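Local coordinates for protein aspartate aminotransferase (Thermotoga maritima, PDB 1O4S) that catalyses the pyridoxal-phosphate-dependent transfer of an amino group from L-aspartate to 2-oxoglutarate, giving oxaloacetate and L-glutamate, and works as a homodimer, at residues 55-58 with 59-62; 34-37 with 38-41. All coordinates share one frame; numbering follows the deposited sequence.

Interaction 2 closes the helix 27-38 and interaction 1 opens the helix 57-68, so one chain illustrates both ends of a helix. The first of these ends, in chain order, is a glycine-centred Schellman motif; the second, further along, is a start behind a proline N-cap. Their centres lie 33 Å apart and their nearest atoms about 20 Å, so they do not touch. Neither is part of the cofactor pocket. In interaction 1 the side chain of T55 is about 12 Å from the bound pyridoxal phosphate, and that of P56 about 11 Å from the side chain of K246. In interaction 2, K34 has its side chain about 12 Å from G49, a probable aspartate-binding residue.

Interaction 1 of 2, residues 55-58 with 59-62; sequences TPEP and VVEE
The N-terminal turn of the helix 57-68, in this pyridoxal-phosphate-dependent aminotransferase, is where P56 at the N-cap position meets V59 and V60. The carbonyl O of P56 begins the helical bonding: V60 N donates to P56 O at 3.2 Å and lies in the carbonyl plane, while V59 N gives the same oxygen a weak second bond bent to 129°. E61 N to E57 O and E62 N to P58 O continue the series. Proline suits such a start, since its nitrogen has no hydrogen to give: the nitrogens of P56 and P58 come before the point at which the helix first calls for a donor.

Beneath this backbone frame lies a small apolar cluster. The methyl CG2 of T55 reaches V59 CG1 at 3.7 Å, the two side chains crossing at about a right angle, and it also meets V60 CG2 at 3.8 Å. With T55 CG2 anti to the backbone N (chi1 -64° for OG1), the methyl is given to the valines, whereas OG1 is left for a hydrogen bond with W253 NE1. The other branch of V59, CG2, rests against P56 CB at 4.0 Å. V59 also packs on M250, A286 and A290, the last two on the helix 281-290. T55 touches V72 of the second subunit and makes backbone hydrogen bonds to that subunit, so V59 faces its own subunit while T55 also reaches the other.

On the exposed side the chain of E57, bent at chi2, folds its carboxylate over V60, with OE2 near CB and CG2 and OE1 near CG1. The carboxylate planes of E57 and E61 are turned 78° apart. Like charges here would probably repel mildly, E57 OE1 lying 4.4 Å from E61 OE2.

Interaction 2 of 2, residues 34-37 with 38-41; sequences KALI and KKGE
L36 and E41 meet where the helix 27-38 ends in a Schellman motif, and backbone hydrogen bonds do most of the work. K38 N still makes an ordinary helical bond to K34 O, with an N-H...O angle of 169°. Beyond it the pattern changes: G40 N turns back to I37 O at 2.9 Å and E41 N to L36 O at 3.1 Å, the pair that defines the motif. G40 is its C-prime residue, with a positive phi of 71° that reverses the chain. L36 O is gripped twice, because K39 N also donates to it at 3.3 Å; the two donors come from opposite faces of the carbonyl plane, K39 N well above it. A further bond from K39 N to A35 O is weak.

The apolar contacts are fewer and join the last turn to the reversed chain. L36 CB faces E41 CB at 4.1 Å, and L36 CD2 lies 4.0 Å from K39 CE, the aliphatic chains of L36 and K39 running side by side in the same direction. K39 CG stands between its backbone N and carbonyl carbon (chi1 66°), which brings it close to A35 O and L36 O before the extended chain continues past the leucine. L36 and I37 both also touch V43, beyond the turn.

Among the charged side chains, E41 also touches K349. The carbonyl oxygens of L36 and I37, with no further helical turn to bond to, are taken by the N-H groups of K39, E41 and G40, so the backbone itself, and not a charged side chain, closes the helix end.

Interaction 1 of 2, residues 55-58 with 59-62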
# COMPACT_ATOMS: atom_id res chain seq x y z
N THR B 55 -5.00 7.07 19.82
CA THR B 55 -4.59 8.22 19.03
C THR B 55 -4.73 9.48 19.88
O THR B 55 -5.76 9.67 20.50
CB THR B 55 -5.49 8.34 17.80
OG1 THR B 55 -5.30 7.20 16.97
CG2 THR B 55 -5.10 9.55 16.98
N PRO B 56 -3.73 10.35 19.93
CA PRO B 56 -3.87 11.57 20.72
C PRO B 56 -5.08 12.38 20.33
O PRO B 56 -5.34 12.54 19.16
CB PRO B 56 -2.58 12.32 20.41
CG PRO B 56 -1.61 11.26 20.11
CD PRO B 56 -2.40 10.27 19.32
N GLU B 57 -5.81 12.89 21.31
CA GLU B 57 -7.06 13.54 21.03
C GLU B 57 -6.91 14.72 20.06
O GLU B 57 -7.77 14.93 19.26
CB GLU B 57 -7.76 13.95 22.33
CG GLU B 57 -9.25 14.30 22.14
CD GLU B 57 -10.09 13.12 21.62
OE1 GLU B 57 -11.28 13.34 21.23
OE2 GLU B 57 -9.58 11.96 21.58
N PRO B 58 -5.85 15.51 20.11
CA PRO B 58 -5.74 16.60 19.14
C PRO B 58 -5.69 16.11 17.70
O PRO B 58 -6.15 16.82 16.81
CB PRO B 58 -4.47 17.34 19.56
CG PRO B 58 -4.34 17.00 21.01
CD PRO B 58 -4.75 15.55 21.10
N VAL B 59 -5.13 14.92 17.51
CA VAL B 59 -5.05 14.29 16.21
C VAL B 59 -6.45 13.84 15.77
O VAL B 59 -6.84 14.10 14.66
CB VAL B 59 -4.07 13.09 16.19
CG1 VAL B 59 -4.05 12.40 14.79
CG2 VAL B 59 -2.68 13.53 16.61
N VAL B 60 -7.18 13.17 16.66
CA VAL B 60 -8.58 12.83 16.41
C VAL B 60 -9.39 14.07 16.01
O VAL B 60 -10.12 14.07 15.01
CB VAL B 60 -9.22 12.19 17.63
CG1 VAL B 60 -10.72 12.02 17.46
CG2 VAL B 60 -8.55 10.84 17.97
N GLU B 61 -9.26 15.14 16.79
CA GLU B 61 -10.04 16.37 16.55
C GLU B 61 -9.76 16.98 15.18
O GLU B 61 -10.70 17.36 14.48
CB GLU B 61 -9.82 17.44 17.65
CG GLU B 61 -10.39 16.98 19.00
CD GLU B 61 -10.14 17.95 20.20
OE1 GLU B 61 -9.25 18.87 20.11
OE2 GLU B 61 -10.84 17.76 21.23
N GLU B 62 -8.48 17.10 14.81
CA GLU B 62 -8.12 17.54 13.46
C GLU B 62 -8.65 16.64 12.33
O GLU B 62 -9.11 17.13 11.30
CB GLU B 62 -6.61 17.64 13.35
CG GLU B 62 -6.06 17.94 11.98
CD GLU B 62 -6.44 19.30 11.44
OE1 GLU B 62 -6.93 20.18 12.23
OE2 GLU B 62 -6.25 19.48 10.20

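Interaction 2 of 2, residues 34-37 with 38-41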
# COMPACT_ATOMS: atom_id res chain seq x y z
N LYS B 34 -6.50 -16.29 20.86
CA LYS B 34 -7.89 -15.88 20.55
C LYS B 34 -8.96 -16.92 20.91
O LYS B 34 -10.06 -16.54 21.33
CB LYS B 34 -8.04 -15.54 19.06
CG LYS B 34 -7.29 -14.29 18.66
CD LYS B 34 -7.25 -14.08 17.13
CE LYS B 34 -6.66 -12.71 16.76
NZ LYS B 34 -5.16 -12.74 16.68
N ALA B 35 -8.62 -18.20 20.74
CA ALA B 35 -9.49 -19.31 21.07
C ALA B 35 -9.67 -19.47 22.58
O ALA B 35 -10.75 -19.83 23.05
CB ALA B 35 -8.93 -20.59 20.49
N LEU B 36 -8.59 -19.27 23.33
CA LEU B 36 -8.68 -19.26 24.79
C LEU B 36 -9.57 -18.11 25.29
O LEU B 36 -10.41 -18.30 26.17
CB LEU B 36 -7.28 -19.19 25.40
CG LEU B 36 -6.46 -20.48 25.26
CD1 LEU B 36 -4.99 -20.21 25.53
CD2 LEU B 36 -6.99 -21.59 26.17
N ILE B 37 -9.40 -16.93 24.69
CA ILE B 37 -10.26 -15.78 24.99
C ILE B 37 -11.73 -16.11 24.74
O ILE B 37 -12.55 -16.03 25.67
CB ILE B 37 -9.75 -14.51 24.23
CG1 ILE B 37 -8.55 -13.94 25.00
CG2 ILE B 37 -10.86 -13.45 24.07
CD1 ILE B 37 -7.73 -12.94 24.23
N LYS B 38 -12.06 -16.55 23.53
CA LYS B 38 -13.45 -16.89 23.19
C LYS B 38 -14.12 -17.98 24.05
O LYS B 38 -15.34 -18.09 24.03
CB LYS B 38 -13.59 -17.22 21.68
CG LYS B 38 -13.72 -15.98 20.76
CD LYS B 38 -13.45 -16.29 19.26
CE LYS B 38 -14.39 -15.52 18.29
NZ LYS B 38 -15.78 -16.13 18.19
N LYS B 39 -13.37 -18.77 24.81
CA LYS B 39 -14.02 -19.67 25.80
C LYS B 39 -13.89 -19.21 27.28
O LYS B 39 -13.86 -20.03 28.21
CB LYS B 39 -13.60 -21.14 25.60
CG LYS B 39 -12.14 -21.51 25.85
CD LYS B 39 -11.95 -23.05 25.80
CE LYS B 39 -10.49 -23.46 25.56
NZ LYS B 39 -10.22 -24.91 25.87
N GLY B 40 -13.86 -17.89 27.48
CA GLY B 40 -13.83 -17.28 28.81
C GLY B 40 -12.54 -17.41 29.60
O GLY B 40 -12.58 -17.42 30.82
N GLU B 41 -11.40 -17.49 28.94
CA GLU B 41 -10.14 -17.57 29.66
C GLU B 41 -9.51 -16.18 29.77
O GLU B 41 -9.66 -15.31 28.88
CB GLU B 41 -9.18 -18.56 29.01
CG GLU B 41 -9.72 -19.98 28.86
CD GLU B 41 -9.69 -20.78 30.15
OE1 GLU B 41 -10.09 -21.98 30.11
OE2 GLU B 41 -9.25 -20.23 31.20